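Local coordinates for protein ORF59 (Human herpesvirus 8, PDB 3HSL) that serves as the accessory subunit of the viral DNA polymerase in lytic replication, raising its processivity, probably by preventing the enzyme from leaving the template, at residues R170-G175 / W269-L274; A179-W184 / K216-K221. One frame throughout, in Å; residues are numbered along the deposited sequence.

How the contacts relate
Contact 1 (170-175 with 269-274) is a strand-to-strand pairing, and contact 2 (179-184 with 216-221) lays a helix against a strand; their centres are 11 Å apart. Strand 169-172 leads through L173 and C174 into helix 175-186, so one short run of chain serves both. L173 is the joint: its CD2 lies 3.8 Å from L181 CD2 and 3.9 Å from I218 CD1. A second bridge is L171 CD1 against F220 CD2, at 3.7 Å. Both contacts also pack on V207 and F209 of strand 206-211. Contact 1 is the deeper, about 14 Å from the chain centre to its own, against about 23 Å for contact 2.

Contact 1 of 2, residues R170-G175 / W269-L274; sequences RLLLCG and WFTPGL
L171 and L274 face each other as an antiparallel hydrogen-bonded pair, each residue giving one bond through its N and taking one through its O. L171 N reaches L274 O over 2.8 Å at a nearly straight 169°, and L274 N returns to L171 O at 2.9 Å; both donors lie in the carbonyl plane. CA-H groups add weaker contacts to the same two oxygens, R170 CA to L274 O and G273 CA to L171 O. The two leucine side chains leave on one face of the sheet, where L171 CD2 approaches L274 CD1 to 4.3 Å; V207 and F209 of strand 206-211 pack against this face.

L172 turns to the other face. Its CB, and its CG anti to the backbone N (chi1 -177°), stay clear of segment 269-274. Of the two branches, CD2 is directed away from P272 O, while CD1 comes close to the partner strand and sits 3.4 Å from P272 O. The same CD1 lies 4.4 Å from T271 CG2 and also nears G273 CA. G273 brings no side chain to this spot, and V287 of strand 282-288 touches both L172 and T271.

Strand 270-276 is also bonded to strand 282-288, through T271 with V287 and G273 with E285, while R170 and L172 pair with V243 and V241. The contact therefore joins strands 169-172 and 270-276, each of which bonds on its other side to a further strand. Its chemistry is that of a buried core: L171 and L274 pack on one face, L172 with the T271 methyl on the other, and the N and O of L171 and L274 are paired with each other, so these backbone polar atoms are not left bare in the interior.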
loop_
_atom_site.group_PDB
_atom_site.type_symbol
_atom_site.label_atom_id
_atom_site.label_comp_id
_atom_site.label_asym_id
_atom_site.label_seq_id
_atom_site.Cartn_x
_atom_site.Cartn_y
_atom_site.Cartn_z
ATOM N N ARG A 170 -26.139 3.168 29.387
ATOM C CA ARG A 170 -25.156 2.379 28.663
ATOM C C ARG A 170 -25.551 0.912 28.639
ATOM O O ARG A 170 -26.256 0.436 29.528
ATOM C CB ARG A 170 -23.729 2.604 29.211
ATOM C CG ARG A 170 -23.417 1.986 30.559
ATOM C CD ARG A 170 -22.074 2.429 31.116
ATOM N NE ARG A 170 -22.112 3.801 31.632
ATOM C CZ ARG A 170 -22.455 4.129 32.888
ATOM N NH1 ARG A 170 -22.794 3.198 33.776
ATOM N NH2 ARG A 170 -22.464 5.399 33.271
ATOM N N LEU A 171 -25.082 0.216 27.604
ATOM C CA LEU A 171 -25.364 -1.198 27.370
ATOM C C LEU A 171 -24.130 -2.017 26.979
ATOM O O LEU A 171 -23.317 -1.565 26.167
ATOM C CB LEU A 171 -26.381 -1.312 26.237
ATOM C CG LEU A 171 -26.784 -2.705 25.745
ATOM C CD1 LEU A 171 -27.563 -3.481 26.813
ATOM C CD2 LEU A 171 -27.600 -2.604 24.477
ATOM N N LEU A 172 -24.003 -3.217 27.559
ATOM C CA LEU A 172 -22.892 -4.131 27.257
ATOM C C LEU A 172 -23.444 -5.513 26.929
ATOM O O LEU A 172 -23.958 -6.214 27.803
ATOM C CB LEU A 172 -21.889 -4.214 28.400
ATOM C CG LEU A 172 -20.679 -5.104 28.093
ATOM C CD1 LEU A 172 -19.932 -4.657 26.849
ATOM C CD2 LEU A 172 -19.744 -5.154 29.273
ATOM N N LEU A 173 -23.331 -5.900 25.658
ATOM C CA LEU A 173 -23.868 -7.185 25.218
ATOM C C LEU A 173 -22.767 -8.204 25.169
ATOM O O LEU A 173 -21.622 -7.854 24.882
ATOM C CB LEU A 173 -24.440 -7.083 23.800
ATOM C CG LEU A 173 -25.117 -5.788 23.360
ATOM C CD1 LEU A 173 -23.975 -4.777 22.923
ATOM C CD2 LEU A 173 -26.073 -6.035 22.188
ATOM N N CYS A 174 -23.107 -9.460 25.445
ATOM C CA CYS A 174 -22.133 -10.537 25.387
ATOM C C CYS A 174 -21.793 -10.886 23.932
ATOM O O CYS A 174 -22.400 -10.364 22.998
ATOM C CB CYS A 174 -22.634 -11.769 26.151
ATOM S SG CYS A 174 -24.229 -12.477 25.619
ATOM N N GLY A 175 -20.816 -11.772 23.751
ATOM C CA GLY A 175 -20.385 -12.214 22.428
ATOM C C GLY A 175 -21.533 -12.751 21.599
ATOM O O GLY A 175 -21.779 -12.261 20.500
ATOM N N TRP A 269 -8.685 -8.031 22.853
ATOM C CA TRP A 269 -8.554 -6.643 23.294
ATOM C C TRP A 269 -9.832 -5.895 23.670
ATOM O O TRP A 269 -10.045 -5.576 24.837
ATOM C CB TRP A 269 -7.806 -5.839 22.226
ATOM C CG TRP A 269 -6.371 -6.193 22.141
ATOM C CD1 TRP A 269 -5.829 -7.284 21.529
ATOM C CD2 TRP A 269 -5.280 -5.452 22.686
ATOM N NE1 TRP A 269 -4.467 -7.269 21.661
ATOM C CE2 TRP A 269 -4.103 -6.153 22.367
ATOM C CE3 TRP A 269 -5.186 -4.263 23.412
ATOM C CZ2 TRP A 269 -2.843 -5.707 22.750
ATOM C CZ3 TRP A 269 -3.954 -3.818 23.791
ATOM C CH2 TRP A 269 -2.788 -4.534 23.462
ATOM N N PHE A 270 -10.674 -5.615 22.682
ATOM C CA PHE A 270 -11.906 -4.878 22.921
ATOM C C PHE A 270 -13.133 -5.603 22.436
ATOM O O PHE A 270 -13.051 -6.450 21.551
ATOM C CB PHE A 270 -11.872 -3.496 22.234
ATOM C CG PHE A 270 -10.770 -2.609 22.708
ATOM C CD1 PHE A 270 -10.854 -1.972 23.936
ATOM C CD2 PHE A 270 -9.641 -2.401 21.922
ATOM C CE1 PHE A 270 -9.833 -1.148 24.378
ATOM C CE2 PHE A 270 -8.606 -1.571 22.354
ATOM C CZ PHE A 270 -8.705 -0.945 23.586
ATOM N N THR A 271 -14.260 -5.239 23.043
ATOM C CA THR A 271 -15.583 -5.757 22.724
ATOM C C THR A 271 -16.514 -4.529 22.796
ATOM O O THR A 271 -16.379 -3.711 23.709
ATOM C CB THR A 271 -16.016 -6.889 23.684
ATOM O OG1 THR A 271 -17.220 -7.493 23.207
ATOM C CG2 THR A 271 -16.219 -6.388 25.120
ATOM N N PRO A 272 -17.452 -4.398 21.840
ATOM C CA PRO A 272 -18.357 -3.255 21.751
ATOM C C PRO A 272 -19.286 -3.001 22.921
ATOM O O PRO A 272 -19.841 -3.929 23.501
ATOM C CB PRO A 272 -19.209 -3.572 20.509
ATOM C CG PRO A 272 -18.425 -4.521 19.730
ATOM C CD PRO A 272 -17.713 -5.356 20.753
ATOM N N GLY A 273 -19.436 -1.724 23.242
ATOM C CA GLY A 273 -20.319 -1.267 24.291
ATOM C C GLY A 273 -21.000 -0.034 23.726
ATOM O O GLY A 273 -20.351 0.773 23.046
ATOM N N LEU A 274 -22.295 0.119 23.994
ATOM C CA LEU A 274 -23.037 1.277 23.510
ATOM C C LEU A 274 -23.309 2.231 24.651
ATOM O O LEU A 274 -23.687 1.796 25.732
ATOM C CB LEU A 274 -24.373 0.865 22.906
ATOM C CG LEU A 274 -24.398 -0.211 21.825
ATOM C CD1 LEU A 274 -25.821 -0.322 21.272
ATOM C CD2 LEU A 274 -23.434 0.115 20.708
#

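Contact 2 of 2, residues A179-W184 / K216-K221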
loop_
_atom_site.group_PDB
_atom_site.type_symbol
_atom_site.label_atom_id
_atom_site.label_comp_id
_atom_site.label_asym_id
_atom_site.label_seq_id
_atom_site.Cartn_x
_atom_site.Cartn_y
_atom_site.Cartn_z
ATOM N N ALA A 179 -22.805 -10.757 18.389
ATOM C CA ALA A 179 -22.561 -11.293 17.043
ATOM C C ALA A 179 -23.865 -11.457 16.288
ATOM O O ALA A 179 -23.947 -11.230 15.080
ATOM C CB ALA A 179 -21.821 -12.633 17.106
ATOM N N PHE A 180 -24.887 -11.856 17.024
ATOM C CA PHE A 180 -26.194 -12.081 16.459
ATOM C C PHE A 180 -26.741 -10.706 16.018
ATOM O O PHE A 180 -27.384 -10.594 14.974
ATOM C CB PHE A 180 -27.061 -12.758 17.513
ATOM C CG PHE A 180 -28.160 -13.597 16.953
ATOM C CD1 PHE A 180 -27.931 -14.957 16.685
ATOM C CD2 PHE A 180 -29.423 -13.057 16.690
ATOM C CE1 PHE A 180 -28.942 -15.773 16.161
ATOM C CE2 PHE A 180 -30.453 -13.861 16.164
ATOM C CZ PHE A 180 -30.210 -15.223 15.899
ATOM N N LEU A 181 -26.478 -9.670 16.814
ATOM C CA LEU A 181 -26.919 -8.312 16.497
ATOM C C LEU A 181 -26.260 -7.782 15.223
ATOM O O LEU A 181 -26.880 -7.077 14.422
ATOM C CB LEU A 181 -26.572 -7.355 17.643
ATOM C CG LEU A 181 -26.826 -5.855 17.382
ATOM C CD1 LEU A 181 -28.303 -5.574 17.091
ATOM C CD2 LEU A 181 -26.313 -4.962 18.516
ATOM N N LEU A 182 -24.992 -8.129 15.047
ATOM C CA LEU A 182 -24.234 -7.684 13.901
ATOM C C LEU A 182 -24.720 -8.458 12.658
ATOM O O LEU A 182 -24.943 -7.861 11.604
ATOM C CB LEU A 182 -22.751 -7.918 14.154
ATOM C CG LEU A 182 -21.706 -7.072 13.428
ATOM C CD1 LEU A 182 -20.354 -7.721 13.646
ATOM C CD2 LEU A 182 -21.950 -6.946 11.961
ATOM N N LYS A 183 -24.887 -9.775 12.778
ATOM C CA LYS A 183 -25.338 -10.590 11.641
ATOM C C LYS A 183 -26.628 -10.028 11.089
ATOM O O LYS A 183 -26.796 -9.907 9.873
ATOM C CB LYS A 183 -25.531 -12.062 12.029
ATOM N N TRP A 184 -27.525 -9.689 12.014
ATOM C CA TRP A 184 -28.834 -9.124 11.715
ATOM C C TRP A 184 -28.674 -7.764 11.054
ATOM O O TRP A 184 -29.303 -7.484 10.045
ATOM C CB TRP A 184 -29.658 -9.007 13.000
ATOM C CG TRP A 184 -31.070 -8.574 12.763
ATOM C CD1 TRP A 184 -32.128 -9.384 12.478
ATOM C CD2 TRP A 184 -31.585 -7.233 12.787
ATOM N NE1 TRP A 184 -33.266 -8.636 12.324
ATOM C CE2 TRP A 184 -32.962 -7.312 12.507
ATOM C CE3 TRP A 184 -31.014 -5.976 13.017
ATOM C CZ2 TRP A 184 -33.783 -6.183 12.451
ATOM C CZ3 TRP A 184 -31.834 -4.852 12.960
ATOM C CH2 TRP A 184 -33.200 -4.968 12.680
ATOM N N LYS A 216 -35.153 -5.493 15.842
ATOM C CA LYS A 216 -34.524 -6.533 16.621
ATOM C C LYS A 216 -34.650 -6.096 18.073
ATOM O O LYS A 216 -34.278 -4.979 18.433
ATOM C CB LYS A 216 -33.076 -6.813 16.253
ATOM C CG LYS A 216 -32.643 -8.146 16.844
ATOM C CD LYS A 216 -31.219 -8.520 16.525
ATOM C CE LYS A 216 -30.963 -10.029 16.765
ATOM N NZ LYS A 216 -31.245 -10.559 18.141
ATOM N N ILE A 217 -35.179 -6.994 18.888
ATOM C CA ILE A 217 -35.387 -6.760 20.306
ATOM C C ILE A 217 -34.347 -7.504 21.155
ATOM O O ILE A 217 -34.120 -8.695 20.965
ATOM C CB ILE A 217 -36.775 -7.316 20.749
ATOM C CG1 ILE A 217 -37.916 -6.863 19.822
ATOM C CG2 ILE A 217 -37.061 -6.992 22.209
ATOM C CD1 ILE A 217 -38.200 -5.376 19.838
ATOM N N ILE A 218 -33.718 -6.804 22.090
ATOM C CA ILE A 218 -32.753 -7.418 22.991
ATOM C C ILE A 218 -33.035 -6.974 24.424
ATOM O O ILE A 218 -33.147 -5.777 24.697
ATOM C CB ILE A 218 -31.308 -7.024 22.649
ATOM C CG1 ILE A 218 -30.945 -7.456 21.221
ATOM C CG2 ILE A 218 -30.346 -7.629 23.673
ATOM C CD1 ILE A 218 -29.576 -7.016 20.773
ATOM N N ASP A 219 -33.155 -7.921 25.345
ATOM C CA ASP A 219 -33.375 -7.536 26.734
ATOM C C ASP A 219 -32.061 -7.646 27.508
ATOM O O ASP A 219 -31.156 -8.372 27.100
ATOM C CB ASP A 219 -34.530 -8.301 27.397
ATOM C CG ASP A 219 -34.325 -9.800 27.413
ATOM O OD1 ASP A 219 -33.416 -10.301 26.725
ATOM O OD2 ASP A 219 -35.093 -10.484 28.127
ATOM N N PHE A 220 -31.958 -6.927 28.619
ATOM C CA PHE A 220 -30.741 -6.948 29.433
ATOM C C PHE A 220 -31.034 -6.884 30.930
ATOM O O PHE A 220 -32.110 -6.452 31.341
ATOM C CB PHE A 220 -29.809 -5.790 29.026
ATOM C CG PHE A 220 -30.438 -4.426 29.151
ATOM C CD1 PHE A 220 -30.407 -3.734 30.360
ATOM C CD2 PHE A 220 -31.062 -3.832 28.058
ATOM C CE1 PHE A 220 -30.988 -2.475 30.477
ATOM C CE2 PHE A 220 -31.634 -2.592 28.165
ATOM C CZ PHE A 220 -31.600 -1.908 29.378
ATOM N N LYS A 221 -30.078 -7.318 31.744
ATOM C CA LYS A 221 -30.255 -7.250 33.190
ATOM C C LYS A 221 -29.671 -5.894 33.608
ATOM O O LYS A 221 -28.477 -5.624 33.389
ATOM C CB LYS A 221 -29.580 -8.421 33.922
#
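The W184 indole carries the aliphatic chain of K216 over one face. K216 CB stands above the six-membered ring, 3.7 Å from its centroid and only 6° off the normal, a CH-pi contact. Further along the same lysine, CD comes to 3.8 Å from W184 CG; the lysine chain and the indole run alongside, with opposite senses. The backbone is close as well, with K216 N near W184 CZ2 at 3.7 Å. The F180 ring is used differently: K216 CE and NZ both come to 3.4 Å from F180 CD2, CE lying at the ring edge near its plane. The lysine lies roughly perpendicular to the phenylalanine side chain.

K216 reaches both rings because it is stretched out from CB to CE, with CG anti to the backbone N, and bends only at its last torsion (chi4 -57°). The rings are one helical turn apart, where W184 N bonds to F180 O. The lysine thus uses CB and CD against W184, and CE and NZ against F180. On the inner side, L181 CD1 touches both K216 CD and I218 CD1, each at 4.2 Å, carrying the apolar patch on into the buried part of the interface.

Helix segment 179-184 and strand segment 216-219 run nearly antiparallel, at 169°, with axes 10.4 Å apart. K216 and I218 pair through their backbones with F209 and V207, which places strand 206-211 alongside. L181 rests on F209 too, and both L181 and I218 touch L173, in the loop between strand 169-172 and the helix; this is helix-on-sheet packing, consistent with the fold of the family's DNA processivity factors.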